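Local coordinates for cell division control protein Cdc48 (Mycobacterium smegmatis, PDB 5E7P) that probably binds and hydrolyses ATP as a member of the AAA ATPase family and holds one ADP in each of its two ATPase domains, at residues 210-215 and 298-303; 239-244 and 281-286; 487-492 and 656-661; 569-574 and 611-616. One frame throughout, in Å; residues are numbered along the deposited sequence.

Contacts 1 and 2 belong to the first ATPase domain, contacts 3 and 4 to the second. Contact 2 lies within the span of chain bridged by contact 1, as contact 4 lies within that of contact 3. Contact 3 touches ADP directly through Gly-488 and Met-490. Contact 2 stands further back from the other nucleotide: the side chain of Leu-241 is about 11 Å from it. Contacts 1 and 4 are structural packing away from both sites. Across the domain boundary contacts 2 and 4 come within about 7 Å at their nearest atoms, and strand 385-388 touches residues of both. The centres of contacts 1 and 3 are about 53 Å apart, on opposite sides of the chain's centre.

Contact 1: residues 210-215 and 298-303; sequences PPTGRH and GALQVD
The turn between helices 294-299 and 302-319 of the first AAA domain meets the loop leading into edge strand 216-218 through one side chain, Leu-300, which lies over the backbone of Thr-212 and Gly-213. Its two methyls divide the work: CD2 comes to 3.6 Å from Thr-212 O, while CD1 is 3.8 Å from Gly-213 O. CG stands beside the backbone N of its own residue and anti to the carbonyl carbon (chi1 -67°), which turns the fork at the loop. With no side chain at Gly-213, CD1 can settle 4.0 Å from Gly-213 CA. The glycine has positive phi, and its backbone is fixed by other parts of the domain: Gly-213 N bonds to the carboxylate of Glu-296 and Gly-213 O to the hydroxyl of Ser-308. The loop thus enters the RecA-like sheet, where strand 216-218 runs antiparallel to 289-293, already held by both helices. Just beyond Leu-300, Gln-301 is the N-cap of helix 302-319. Gln-301 OE1 takes a weak bond from Asp-303 N (2.9 Å), and Gln-301 NE2 gives a nearly straight one to Asp-303 OD2 (3.0 Å, 174°), in the plane of the amide but above that of the carboxylate.

Contact 2: residues 239-244 and 281-286; sequences VKLDEW and RAVCAS
Helix 237-249 passes the C-terminal end of helix 276-283 with Asp-242 and Val-283 closest, their CA atoms 5.9 Å apart, and no hydrogen bond joins the two segments. Val-283, near the C-terminal end of its helix, carries the contact with both methyls. CG1 is anti to the backbone N (chi1 167°) and presses on the helix surface itself, 3.8 Å from Asp-242 CA and 4.0 Å from Asp-242 CB. The same methyl lies 4.0 Å from Leu-241 CG. The second branch reaches beside it, Val-283 CG2 to Leu-241 CD2 at 4.1 Å, as the two side chains cross at a slant. Asp-242 meets the valine with CA and CB, while its carboxylate forms a salt bridge with Arg-246 along the same helix. Ala-238 and Leu-245 also touch Val-283, so that with Leu-241 and Asp-242 they surround the valine much as four residues surround a knob in a hole. Helix 276-283 is the one that follows the P-loop and starts with the ADP-binding residues Lys-276 and Thr-278. Phe-228 of helix 228-232 covers Val-283 and Asp-242, while Leu-241 packs against Leu-387 of strand 385-388.

Contact 3: residues 487-492 and 656-661; sequences VGDMVE and AAARRD. With ADP (adenosine-5'-diphosphate), chain D.
Asp-489 lays its carboxylate along the side of helix 656-666, between Ala-658 and Asp-661. CG is anti to the backbone N (chi1 -178°), and this extension carries the group over the alanine: OD2 of Asp-489 is 3.1 Å from Ala-658 CB, and CG of Asp-489 is 3.3 Å from the same methyl. The other oxygen turns toward the second acid. Asp-489 OD1 lies 3.1 Å from Asp-661 OD2, with the carboxylate planes 38° apart. Both atoms are acceptors, so this is a like-charge approach and not a bond. Nearer the backbones, the CB atoms of Asp-489 and Asp-661 pack 3.7 Å apart. On the helix, Arg-660, extended at chi2 and chi3, runs along the helix so that NH1 bonds to Ala-656 O from above the carbonyl plane, and its other terminal nitrogen pairs with Asp-683 of helix 678-684. The residue before Asp-489 faces the nucleotide. Gly-488 N donates to N1 of ADP at 3.2 Å, and Gly-488 O accepts from N6 of ADP at 2.6 Å, while Met-490 CE lies 3.3 Å from that amino group. Reading both the ring nitrogen and the amino group of adenine through one residue's backbone is the recognition expected in an AAA adenine pocket.

Contact 4: residues 569-574 and 611-616; sequences ELFARA and LTELDG
Phe-571 of helix 563-576 packs on Glu-613 and Leu-614 of helix 602-617, two helices of the RecA-like fold. They flank strand 580-585 in sequence, in the beta-alpha-beta crossovers of the parallel sheet. The main interaction is CH-pi: Glu-613 CB sits over a face of the Phe-571 ring, 3.7 Å from its centroid and 16° off the normal. The two side chains run past each other in opposite directions, and the glutamate chain, bent at chi2 (-56°), swings its carboxylate back toward the base of the phenylalanine, its plane 72° from that of the ring. The apolar part lies at the far end of the ring, where Phe-571 CZ meets Leu-614 CD2 at 4.1 Å; Leu-614 CB points away from the partner helix, and the chain beyond it returns. Val-582 of the sheet, with Leu-610 and Ile-617 on the second helix, adds to the packing round Phe-571. Charged pairs lie on the other side of helix 563-576. There Arg-573 NH2 and Glu-569 OE2 form a salt bridge of 3.5 Å, one turn apart, and Arg-573 pairs also with Glu-386 and Glu-569 with Arg-378, tying the helix to the first ATPase domain. Back at the interface, the ion pair of Glu-613 with Arg-575 NH2 is long and weak, and Glu-613 OE2 lies 3.2 Å from Phe-571 CB.

Contact 1: residues 210-215 and 298-303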
# COMPACT_ATOMS: atom_id res chain seq x y z
N PRO A 210 22.83 11.72 17.77
CA PRO A 210 22.11 11.19 18.94
C PRO A 210 21.74 9.71 18.81
O PRO A 210 21.51 9.23 17.70
CB PRO A 210 20.85 12.05 18.98
CG PRO A 210 21.28 13.35 18.40
CD PRO A 210 22.27 13.00 17.32
N PRO A 211 21.67 9.00 19.95
CA PRO A 211 21.32 7.58 19.98
C PRO A 211 19.89 7.33 19.51
O PRO A 211 19.01 8.16 19.73
CB PRO A 211 21.46 7.22 21.46
CG PRO A 211 21.28 8.50 22.18
CD PRO A 211 21.90 9.54 21.30
N THR A 212 19.67 6.19 18.87
CA THR A 212 18.35 5.84 18.35
C THR A 212 17.89 4.49 18.91
O THR A 212 18.66 3.76 19.52
CB THR A 212 18.35 5.77 16.81
OG1 THR A 212 19.30 4.80 16.36
CG2 THR A 212 18.70 7.13 16.22
N GLY A 213 16.62 4.17 18.69
CA GLY A 213 16.07 2.89 19.07
C GLY A 213 15.81 2.73 20.56
O GLY A 213 15.68 1.61 21.06
N ARG A 214 15.72 3.85 21.27
CA ARG A 214 15.41 3.83 22.69
C ARG A 214 13.98 4.31 22.94
O ARG A 214 13.44 5.08 22.14
CB ARG A 214 16.43 4.67 23.48
CG ARG A 214 17.85 4.13 23.38
CD ARG A 214 18.87 5.25 23.21
NE ARG A 214 19.29 5.83 24.48
CZ ARG A 214 20.45 5.58 25.07
NH1 ARG A 214 21.32 4.76 24.49
NH2 ARG A 214 20.76 6.15 26.23
N HIS A 215 13.37 3.86 24.03
CA HIS A 215 11.96 4.14 24.27
C HIS A 215 11.70 5.55 24.78
O HIS A 215 12.55 6.16 25.44
CB HIS A 215 11.34 3.10 25.22
CG HIS A 215 11.84 3.19 26.63
ND1 HIS A 215 11.35 4.09 27.54
CD2 HIS A 215 12.80 2.47 27.28
CE1 HIS A 215 11.98 3.93 28.70
NE2 HIS A 215 12.86 2.96 28.56
N GLY A 298 14.91 -2.13 15.46
CA GLY A 298 15.27 -3.22 14.56
C GLY A 298 16.61 -3.02 13.86
O GLY A 298 17.25 -3.98 13.45
N ALA A 299 17.03 -1.76 13.73
CA ALA A 299 18.28 -1.42 13.05
C ALA A 299 19.49 -1.53 13.98
O ALA A 299 20.62 -1.61 13.51
CB ALA A 299 18.20 -0.03 12.46
N LEU A 300 19.23 -1.53 15.28
CA LEU A 300 20.30 -1.62 16.27
C LEU A 300 21.04 -2.95 16.16
O LEU A 300 20.49 -3.93 15.65
CB LEU A 300 19.74 -1.48 17.69
CG LEU A 300 19.16 -0.12 18.08
CD1 LEU A 300 18.59 -0.19 19.49
CD2 LEU A 300 20.22 0.96 17.98
N GLN A 301 22.28 -2.97 16.64
CA GLN A 301 23.05 -4.21 16.71
C GLN A 301 22.29 -5.19 17.59
O GLN A 301 21.70 -4.80 18.60
CB GLN A 301 24.45 -3.93 17.25
CG GLN A 301 25.38 -5.14 17.26
CD GLN A 301 25.31 -5.92 18.56
OE1 GLN A 301 24.78 -5.44 19.56
NE2 GLN A 301 25.85 -7.14 18.55
N VAL A 302 22.30 -6.46 17.19
CA VAL A 302 21.46 -7.51 17.78
C VAL A 302 21.39 -7.53 19.32
O VAL A 302 20.32 -7.78 19.88
CB VAL A 302 21.88 -8.90 17.24
CG1 VAL A 302 23.28 -9.28 17.70
CG2 VAL A 302 20.89 -9.96 17.66
N ASP A 303 22.51 -7.26 19.99
CA ASP A 303 22.55 -7.29 21.45
C ASP A 303 22.02 -6.00 22.06
O ASP A 303 21.42 -6.01 23.14
CB ASP A 303 23.98 -7.57 21.93
CG ASP A 303 24.51 -8.91 21.44
OD1 ASP A 303 23.78 -9.91 21.54
OD2 ASP A 303 25.66 -8.95 20.94

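Contact 2: residues 239-244 and 281-286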
# COMPACT_ATOMS: atom_id res chain seq x y z
N VAL A 239 -12.91 2.62 18.23
CA VAL A 239 -13.91 2.43 19.27
C VAL A 239 -13.74 1.06 19.94
O VAL A 239 -13.87 0.93 21.16
CB VAL A 239 -15.35 2.57 18.70
CG1 VAL A 239 -16.38 2.10 19.70
CG2 VAL A 239 -15.61 4.01 18.27
N LYS A 240 -13.44 0.05 19.13
CA LYS A 240 -13.29 -1.30 19.64
C LYS A 240 -11.98 -1.46 20.41
O LYS A 240 -11.92 -2.16 21.42
CB LYS A 240 -13.37 -2.31 18.49
CG LYS A 240 -13.35 -3.76 18.94
CD LYS A 240 -13.72 -4.71 17.81
CE LYS A 240 -15.22 -4.74 17.56
NZ LYS A 240 -15.71 -6.15 17.44
N LEU A 241 -10.94 -0.79 19.93
CA LEU A 241 -9.64 -0.80 20.60
C LEU A 241 -9.76 -0.13 21.97
O LEU A 241 -9.19 -0.61 22.95
CB LEU A 241 -8.59 -0.08 19.75
CG LEU A 241 -7.19 0.06 20.35
CD1 LEU A 241 -6.62 -1.30 20.71
CD2 LEU A 241 -6.27 0.81 19.40
N ASP A 242 -10.49 0.97 22.01
CA ASP A 242 -10.71 1.70 23.26
C ASP A 242 -11.48 0.85 24.25
O ASP A 242 -11.15 0.81 25.44
CB ASP A 242 -11.45 3.01 22.99
CG ASP A 242 -11.77 3.77 24.26
OD1 ASP A 242 -10.83 4.36 24.85
OD2 ASP A 242 -12.95 3.79 24.66
N GLU A 243 -12.50 0.15 23.76
CA GLU A 243 -13.33 -0.70 24.60
C GLU A 243 -12.53 -1.88 25.17
O GLU A 243 -12.74 -2.29 26.31
CB GLU A 243 -14.57 -1.18 23.83
CG GLU A 243 -14.76 -2.69 23.78
CD GLU A 243 -16.05 -3.14 24.44
OE1 GLU A 243 -16.52 -4.25 24.13
OE2 GLU A 243 -16.58 -2.37 25.28
N TRP A 244 -11.60 -2.40 24.38
CA TRP A 244 -10.73 -3.48 24.82
C TRP A 244 -9.79 -3.02 25.93
O TRP A 244 -9.61 -3.71 26.94
CB TRP A 244 -9.91 -4.02 23.65
CG TRP A 244 -10.68 -4.87 22.69
CD1 TRP A 244 -11.90 -5.44 22.89
CD2 TRP A 244 -10.27 -5.25 21.37
NE1 TRP A 244 -12.28 -6.15 21.78
CE2 TRP A 244 -11.29 -6.05 20.83
CE3 TRP A 244 -9.13 -4.99 20.60
CZ2 TRP A 244 -11.21 -6.60 19.55
CZ3 TRP A 244 -9.05 -5.54 19.33
CH2 TRP A 244 -10.09 -6.33 18.82
N ARG A 281 -1.94 6.10 19.62
CA ARG A 281 -1.59 7.19 20.52
C ARG A 281 -2.83 7.94 20.99
O ARG A 281 -2.93 8.34 22.16
CB ARG A 281 -0.61 8.15 19.84
CG ARG A 281 0.64 7.47 19.32
CD ARG A 281 1.70 8.47 18.87
NE ARG A 281 2.86 7.79 18.32
CZ ARG A 281 3.07 7.60 17.01
NH1 ARG A 281 2.19 8.05 16.13
NH2 ARG A 281 4.16 6.96 16.60
N ALA A 282 -3.78 8.13 20.08
CA ALA A 282 -5.03 8.82 20.40
C ALA A 282 -5.87 8.03 21.39
O ALA A 282 -6.42 8.60 22.34
CB ALA A 282 -5.82 9.11 19.14
N VAL A 283 -5.98 6.73 21.17
CA VAL A 283 -6.77 5.85 22.03
C VAL A 283 -6.15 5.74 23.43
O VAL A 283 -6.86 5.68 24.43
CB VAL A 283 -6.95 4.45 21.40
CG1 VAL A 283 -7.50 3.45 22.41
CG2 VAL A 283 -7.87 4.54 20.20
N CYS A 284 -4.82 5.75 23.49
CA CYS A 284 -4.11 5.60 24.76
C CYS A 284 -3.77 6.94 25.40
O CYS A 284 -2.93 7.01 26.29
CB CYS A 284 -2.81 4.82 24.54
SG CYS A 284 -3.02 3.16 23.88
N ALA A 285 -4.43 8.01 24.94
CA ALA A 285 -4.13 9.37 25.39
C ALA A 285 -4.16 9.56 26.91
O ALA A 285 -3.34 10.29 27.46
CB ALA A 285 -5.05 10.37 24.72
N SER A 286 -5.09 8.89 27.58
CA SER A 286 -5.23 9.03 29.03
C SER A 286 -4.36 8.03 29.78
O SER A 286 -4.30 8.06 31.01
CB SER A 286 -6.69 8.87 29.45
OG SER A 286 -7.15 7.55 29.21

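Contact 3: residues 487-492 and 656-661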
# COMPACT_ATOMS: atom_id res chain seq x y z
N VAL A 487 -9.37 -0.74 -14.57
CA VAL A 487 -9.91 -1.98 -15.10
C VAL A 487 -10.74 -1.71 -16.34
O VAL A 487 -11.81 -1.09 -16.26
CB VAL A 487 -10.80 -2.70 -14.07
CG1 VAL A 487 -11.56 -3.83 -14.73
CG2 VAL A 487 -9.97 -3.20 -12.90
N GLY A 488 -10.25 -2.16 -17.49
CA GLY A 488 -11.00 -2.04 -18.73
C GLY A 488 -12.06 -3.12 -18.81
O GLY A 488 -11.82 -4.26 -18.40
N ASP A 489 -13.24 -2.75 -19.31
CA ASP A 489 -14.35 -3.69 -19.46
C ASP A 489 -14.86 -4.24 -18.11
O ASP A 489 -15.11 -3.48 -17.18
CB ASP A 489 -13.97 -4.83 -20.42
CG ASP A 489 -15.11 -5.81 -20.67
OD1 ASP A 489 -16.19 -5.38 -21.13
OD2 ASP A 489 -14.92 -7.00 -20.32
N MET A 490 -14.98 -5.56 -18.03
CA MET A 490 -15.60 -6.29 -16.93
C MET A 490 -16.91 -5.68 -16.41
O MET A 490 -17.20 -5.71 -15.22
CB MET A 490 -14.59 -6.54 -15.81
CG MET A 490 -13.38 -7.31 -16.31
SD MET A 490 -12.51 -8.23 -15.04
CE MET A 490 -11.04 -7.25 -14.87
N VAL A 491 -17.72 -5.15 -17.33
CA VAL A 491 -19.01 -4.55 -17.01
C VAL A 491 -19.89 -5.48 -16.19
O VAL A 491 -20.35 -5.12 -15.11
CB VAL A 491 -19.77 -4.14 -18.29
CG1 VAL A 491 -21.13 -3.54 -17.94
CG2 VAL A 491 -18.95 -3.16 -19.12
N GLU A 492 -20.11 -6.69 -16.69
CA GLU A 492 -20.97 -7.66 -16.01
C GLU A 492 -20.36 -8.14 -14.70
O GLU A 492 -21.08 -8.31 -13.71
CB GLU A 492 -21.27 -8.85 -16.93
CG GLU A 492 -21.96 -10.03 -16.24
CD GLU A 492 -23.25 -9.65 -15.54
OE1 GLU A 492 -23.58 -10.28 -14.51
OE2 GLU A 492 -23.96 -8.72 -16.02
N ALA A 656 -15.58 -9.71 -28.28
CA ALA A 656 -15.30 -8.58 -29.16
C ALA A 656 -15.62 -7.24 -28.51
O ALA A 656 -14.85 -6.28 -28.62
CB ALA A 656 -16.06 -8.73 -30.47
N ALA A 657 -16.76 -7.17 -27.82
CA ALA A 657 -17.15 -5.97 -27.09
C ALA A 657 -16.17 -5.66 -25.98
O ALA A 657 -15.69 -4.54 -25.83
CB ALA A 657 -18.55 -6.13 -26.53
N ALA A 658 -15.87 -6.69 -25.19
CA ALA A 658 -14.97 -6.56 -24.06
C ALA A 658 -13.55 -6.16 -24.48
O ALA A 658 -12.90 -5.35 -23.82
CB ALA A 658 -14.94 -7.86 -23.28
N ARG A 659 -13.08 -6.73 -25.59
CA ARG A 659 -11.73 -6.44 -26.08
C ARG A 659 -11.60 -4.99 -26.57
O ARG A 659 -10.52 -4.40 -26.49
CB ARG A 659 -11.32 -7.42 -27.18
CG ARG A 659 -11.14 -8.86 -26.69
CD ARG A 659 -10.44 -9.73 -27.72
NE ARG A 659 -11.20 -9.84 -28.97
CZ ARG A 659 -12.11 -10.77 -29.22
NH1 ARG A 659 -12.40 -11.70 -28.31
NH2 ARG A 659 -12.74 -10.79 -30.38
N ARG A 660 -12.69 -4.42 -27.06
CA ARG A 660 -12.70 -3.02 -27.46
C ARG A 660 -12.44 -2.13 -26.25
O ARG A 660 -11.61 -1.22 -26.31
CB ARG A 660 -14.04 -2.65 -28.10
CG ARG A 660 -14.18 -3.07 -29.55
CD ARG A 660 -15.64 -3.05 -29.97
NE ARG A 660 -15.80 -3.10 -31.42
CZ ARG A 660 -15.76 -4.21 -32.15
NH1 ARG A 660 -15.54 -5.38 -31.57
NH2 ARG A 660 -15.92 -4.14 -33.47
N ASP A 661 -13.15 -2.39 -25.16
CA ASP A 661 -12.99 -1.63 -23.92
C ASP A 661 -11.58 -1.73 -23.37
O ASP A 661 -10.95 -0.72 -23.04
CB ASP A 661 -13.98 -2.11 -22.86
CG ASP A 661 -15.42 -2.04 -23.33
OD1 ASP A 661 -15.71 -1.29 -24.29
OD2 ASP A 661 -16.28 -2.73 -22.73
PB ADP D . -5.30 -14.47 -13.16
O1B ADP D . -4.24 -14.78 -14.19
O2B ADP D . -5.01 -15.09 -11.81
O3B ADP D . -6.72 -14.67 -13.65
PA ADP D . -5.92 -11.72 -13.66
O1A ADP D . -6.85 -12.33 -14.67
O2A ADP D . -6.46 -10.77 -12.61
O3A ADP D . -5.12 -12.89 -12.89
O5' ADP D . -4.79 -10.90 -14.47
C5' ADP D . -3.83 -10.09 -13.79
C4' ADP D . -3.27 -9.06 -14.77
O4' ADP D . -4.00 -9.09 -16.00
C3' ADP D . -3.39 -7.65 -14.22
O3' ADP D . -2.13 -7.20 -13.72
C2' ADP D . -3.84 -6.80 -15.38
O2' ADP D . -2.77 -5.97 -15.84
C1' ADP D . -4.25 -7.76 -16.48
N9 ADP D . -5.71 -7.59 -16.72
C8 ADP D . -6.64 -8.54 -16.52
N7 ADP D . -7.88 -8.08 -16.82
C5 ADP D . -7.75 -6.81 -17.23
C6 ADP D . -8.67 -5.74 -17.69
N6 ADP D . -10.00 -5.96 -17.78
N1 ADP D . -8.13 -4.55 -18.02
C2 ADP D . -6.81 -4.32 -17.92
N3 ADP D . -5.91 -5.24 -17.51
C4 ADP D . -6.32 -6.49 -17.16

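Contact 4: residues 569-574 and 611-616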
# COMPACT_ATOMS: atom_id res chain seq x y z
N GLU A 569 -6.94 -16.84 12.50
CA GLU A 569 -6.44 -15.48 12.71
C GLU A 569 -7.04 -14.52 11.70
O GLU A 569 -7.58 -13.47 12.06
CB GLU A 569 -4.92 -15.46 12.59
CG GLU A 569 -4.31 -14.07 12.60
CD GLU A 569 -2.82 -14.09 12.33
OE1 GLU A 569 -2.16 -15.08 12.72
OE2 GLU A 569 -2.31 -13.13 11.72
N LEU A 570 -6.95 -14.89 10.42
CA LEU A 570 -7.46 -14.08 9.32
C LEU A 570 -8.93 -13.71 9.50
O LEU A 570 -9.31 -12.54 9.40
CB LEU A 570 -7.27 -14.84 8.00
CG LEU A 570 -7.98 -14.33 6.75
CD1 LEU A 570 -7.47 -12.95 6.37
CD2 LEU A 570 -7.79 -15.31 5.61
N PHE A 571 -9.76 -14.71 9.79
CA PHE A 571 -11.19 -14.48 9.96
C PHE A 571 -11.51 -13.70 11.22
O PHE A 571 -12.39 -12.85 11.22
CB PHE A 571 -11.96 -15.80 9.91
CG PHE A 571 -12.13 -16.34 8.52
CD1 PHE A 571 -11.15 -17.14 7.94
CD2 PHE A 571 -13.26 -16.03 7.77
CE1 PHE A 571 -11.30 -17.63 6.66
CE2 PHE A 571 -13.42 -16.52 6.49
CZ PHE A 571 -12.44 -17.32 5.93
N ALA A 572 -10.78 -13.99 12.30
CA ALA A 572 -10.97 -13.27 13.56
C ALA A 572 -10.63 -11.79 13.39
O ALA A 572 -11.28 -10.93 13.99
CB ALA A 572 -10.12 -13.88 14.67
N ARG A 573 -9.63 -11.49 12.57
CA ARG A 573 -9.28 -10.11 12.29
C ARG A 573 -10.37 -9.45 11.45
O ARG A 573 -10.66 -8.26 11.60
CB ARG A 573 -7.94 -10.00 11.56
CG ARG A 573 -7.39 -8.57 11.51
CD ARG A 573 -6.40 -8.36 10.38
NE ARG A 573 -5.35 -9.37 10.37
CZ ARG A 573 -5.22 -10.30 9.43
NH1 ARG A 573 -6.07 -10.35 8.41
NH2 ARG A 573 -4.24 -11.19 9.51
N ALA A 574 -10.97 -10.23 10.56
CA ALA A 574 -12.02 -9.72 9.69
C ALA A 574 -13.28 -9.42 10.49
O ALA A 574 -13.90 -8.37 10.31
CB ALA A 574 -12.31 -10.71 8.57
N LEU A 611 -13.91 -24.39 6.75
CA LEU A 611 -15.35 -24.63 6.74
C LEU A 611 -15.99 -24.06 7.99
O LEU A 611 -17.07 -23.46 7.93
CB LEU A 611 -15.64 -26.13 6.64
CG LEU A 611 -15.19 -26.82 5.35
CD1 LEU A 611 -15.41 -28.32 5.43
CD2 LEU A 611 -15.91 -26.23 4.15
N THR A 612 -15.33 -24.25 9.13
CA THR A 612 -15.81 -23.73 10.41
C THR A 612 -15.89 -22.21 10.38
O THR A 612 -16.88 -21.63 10.82
CB THR A 612 -14.89 -24.17 11.57
OG1 THR A 612 -14.81 -25.60 11.62
CG2 THR A 612 -15.42 -23.64 12.90
N GLU A 613 -14.85 -21.57 9.87
CA GLU A 613 -14.81 -20.11 9.79
C GLU A 613 -15.85 -19.57 8.80
O GLU A 613 -16.49 -18.55 9.06
CB GLU A 613 -13.41 -19.62 9.42
CG GLU A 613 -12.35 -19.94 10.45
CD GLU A 613 -12.69 -19.40 11.83
OE1 GLU A 613 -12.97 -20.20 12.74
OE2 GLU A 613 -12.68 -18.16 11.99
N LEU A 614 -16.01 -20.26 7.68
CA LEU A 614 -16.99 -19.86 6.68
C LEU A 614 -18.41 -19.91 7.24
O LEU A 614 -19.26 -19.09 6.90
CB LEU A 614 -16.90 -20.74 5.43
CG LEU A 614 -15.66 -20.54 4.54
CD1 LEU A 614 -15.67 -21.53 3.40
CD2 LEU A 614 -15.60 -19.12 4.01
N ASP A 615 -18.65 -20.88 8.12
CA ASP A 615 -19.97 -21.04 8.72
C ASP A 615 -20.24 -19.99 9.79
O ASP A 615 -21.39 -19.68 10.09
CB ASP A 615 -20.14 -22.45 9.29
CG ASP A 615 -20.19 -23.52 8.20
OD1 ASP A 615 -20.32 -23.15 7.02
OD2 ASP A 615 -20.12 -24.72 8.54
N GLY A 616 -19.18 -19.44 10.37
CA GLY A 616 -19.32 -18.37 11.34
C GLY A 616 -19.54 -17.03 10.68
O GLY A 616 -20.04 -16.09 11.31